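Side-chain contact in capsular polysaccharide biosynthesis protein (Burkholderia pseudomallei, PDB 4BQN), which binds coenzyme A and is probably an acetyltransferase that acts in the biosynthesis of capsular polysaccharide: residues A[50-53]-A[54-58]. The protein carries 1 engineered substitution. Sequence-based numbering, arbitrary orientation. Where two conformers were deposited one is given.
Sequences DRHL and AETIP
The last turns of helix 46-56, where its regular pattern widens into a pi-type turn, are tied together by a hydrogen bond between the side chains of His52 and Thr56, one turn apart. ND1 of His52 meets OG1 of Thr56 at 2.7 Å, the hydroxyl lying in the plane of the imidazole at its edge; the angle of 174° makes the bond almost straight, and either group could donate. The two side chains run side by side and point the same way. In Thr56, OG1 stands beside its own backbone N (chi1 -59°), which turns the hydroxyl to the imidazole. The far nitrogen of the ring, NE2, is hydrogen-bonded to Glu39 OE1, so both ring nitrogens of this buried imidazole are satisfied, which fixes the rotation of the ring.

The backbone hydrogen bonding changes over the same residues, from i to i+4 toward i to i+5. Ala54 N still bonds to Asp50 O, and Glu55 N reaches Arg51 O at 2.7 Å, as in an alpha-helix. His52 O then takes two donors: Thr56 N at 3.0 Å, which sits above the carbonyl plane, and Ile57 N at 2.9 Å, an i to i+5 bond that is far straighter. Pro58 has no N-H to give, and its CD packs against Leu53 O at 3.1 Å. Leu53 and Ile57 both rest on Leu82 of helix 79-83, while on the exposed side, in the modelled conformer of Arg51, NE stays 5.5 Å from Glu55 OE1, and that oxygen instead lies 3.7 Å from CG of Arg51.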
ATOM      1  N   ASP A  50       4.234  18.324  16.288  1.00 15.03           N
ATOM      2  CA  ASP A  50       5.075  19.252  17.054  1.00 15.60           C
ATOM      3  C   ASP A  50       5.587  18.585  18.330  1.00 15.41           C
ATOM      4  O   ASP A  50       6.780  18.670  18.652  1.00 17.85           O
ATOM      5  CB  ASP A  50       4.291  20.508  17.452  1.00 17.52           C
ATOM      6  CG  ASP A  50       4.116  21.508  16.312  1.00 17.40           C
ATOM      7  OD1 ASP A  50       4.778  21.417  15.253  1.00 16.94           O
ATOM      8  OD2 ASP A  50       3.296  22.431  16.501  1.00 21.52           O
ATOM      9  N   ARG A  51       4.692  17.907  19.049  1.00 17.17           N
ATOM     10  CA  ARG A  51       5.036  17.247  20.304  0.60 17.78           C
ATOM     11  C   ARG A  51       6.051  16.127  20.059  1.00 16.79           C
ATOM     12  O   ARG A  51       7.001  15.943  20.826  1.00 19.18           O
ATOM     13  CB  ARG A  51       3.762  16.696  20.944  0.60 19.78           C
ATOM     14  CG  ARG A  51       3.917  16.179  22.369  0.60 21.26           C
ATOM     15  CD  ARG A  51       2.567  15.863  23.015  0.60 26.44           C
ATOM     16  NE  ARG A  51       1.466  16.584  22.372  0.60 33.46           N
ATOM     17  CZ  ARG A  51       0.467  16.009  21.702  0.60 30.87           C
ATOM     18  NH1 ARG A  51       0.392  14.688  21.600  0.60 36.81           N
ATOM     19  NH2 ARG A  51      -0.467  16.762  21.138  0.60 28.23           N
ATOM     20  N   HIS A  52       5.851  15.371  18.980  1.00 15.86           N
ATOM     21  CA  HIS A  52       6.778  14.289  18.699  1.00 15.06           C
ATOM     22  C   HIS A  52       8.164  14.817  18.368  1.00 15.77           C
ATOM     23  O   HIS A  52       9.149  14.214  18.779  1.00 18.09           O
ATOM     24  CB  HIS A  52       6.270  13.388  17.582  1.00 15.82           C
ATOM     25  CG  HIS A  52       5.096  12.561  17.985  1.00 14.61           C
ATOM     26  ND1 HIS A  52       5.081  11.803  19.138  1.00 16.53           N
ATOM     27  CD2 HIS A  52       3.895  12.374  17.391  1.00 15.18           C
ATOM     28  CE1 HIS A  52       3.915  11.190  19.240  1.00 17.48           C
ATOM     29  NE2 HIS A  52       3.178  11.519  18.190  1.00 17.33           N
ATOM     30  N   LEU A  53       8.252  15.923  17.625  1.00 16.05           N
ATOM     31  CA  LEU A  53       9.552  16.514  17.323  0.70 18.42           C
ATOM     32  C   LEU A  53      10.263  16.953  18.595  1.00 19.24           C
ATOM     33  O   LEU A  53      11.476  16.777  18.724  1.00 18.70           O
ATOM     34  CB  LEU A  53       9.420  17.704  16.378  0.70 16.66           C
ATOM     35  CG  LEU A  53      10.704  18.066  15.624  0.70 17.51           C
ATOM     36  CD1 LEU A  53      10.882  17.184  14.395  0.70 26.87           C
ATOM     37  CD2 LEU A  53      10.683  19.533  15.230  0.70 22.13           C
ATOM     38  N   ALA A  54       9.500  17.511  19.535  1.00 19.54           N
ATOM     39  CA  ALA A  54      10.053  18.052  20.772  1.00 23.22           C
ATOM     40  C   ALA A  54      10.344  16.993  21.837  1.00 21.75           C
ATOM     41  O   ALA A  54      11.334  17.097  22.566  1.00 26.47           O
ATOM     42  CB  ALA A  54       9.116  19.110  21.344  1.00 23.38           C
ATOM     43  N   GLU A  55       9.479  15.988  21.932  1.00 20.13           N
ATOM     44  CA  GLU A  55       9.444  15.118  23.118  1.00 20.93           C
ATOM     45  C   GLU A  55       9.649  13.635  22.818  1.00 21.83           C
ATOM     46  O   GLU A  55      10.082  12.879  23.680  1.00 27.87           O
ATOM     47  CB  GLU A  55       8.118  15.297  23.869  1.00 23.38           C
ATOM     48  CG  GLU A  55       7.908  16.683  24.462  1.00 29.19           C
ATOM     49  CD  GLU A  55       6.567  16.841  25.165  1.00 46.74           C
ATOM     50  OE1 GLU A  55       5.907  15.815  25.454  1.00 39.25           O
ATOM     51  OE2 GLU A  55       6.166  17.997  25.430  1.00 60.48           O
ATOM     52  N   THR A  56       9.304  13.201  21.613  1.00 18.19           N
ATOM     53  CA  THR A  56       9.401  11.785  21.287  1.00 17.55           C
ATOM     54  C   THR A  56      10.727  11.472  20.617  1.00 16.62           C
ATOM     55  O   THR A  56      11.533  10.703  21.145  1.00 17.05           O
ATOM     56  CB  THR A  56       8.247  11.336  20.372  1.00 16.88           C
ATOM     57  OG1 THR A  56       7.000  11.584  21.027  1.00 19.24           O
ATOM     58  CG2 THR A  56       8.357   9.855  20.022  1.00 18.80           C
ATOM     59  N   ILE A  57      10.938  12.067  19.451  1.00 16.60           N
ATOM     60  CA  ILE A  57      12.094  11.735  18.624  1.00 17.20           C
ATOM     61  C   ILE A  57      13.448  11.961  19.318  1.00 18.24           C
ATOM     62  O   ILE A  57      14.326  11.109  19.215  1.00 18.79           O
ATOM     63  CB  ILE A  57      11.988  12.402  17.236  1.00 16.94           C
ATOM     64  CG1 ILE A  57      10.793  11.796  16.478  1.00 19.13           C
ATOM     65  CG2 ILE A  57      13.271  12.224  16.431  1.00 17.41           C
ATOM     66  CD1 ILE A  57      10.374  12.585  15.253  1.00 19.20           C
ATOM     67  N   PRO A  58      13.613  13.079  20.057  1.00 17.33           N
ATOM     68  CA  PRO A  58      14.913  13.267  20.721  1.00 19.53           C
ATOM     69  C   PRO A  58      15.238  12.223  21.807  1.00 20.33           C
ATOM     70  O   PRO A  58      16.379  12.154  22.271  1.00 24.42           O
ATOM     71  CB  PRO A  58      14.791  14.666  21.341  1.00 23.28           C
ATOM     72  CG  PRO A  58      13.797  15.360  20.460  1.00 21.93           C
ATOM     73  CD  PRO A  58      12.785  14.297  20.143  1.00 19.01           C
TER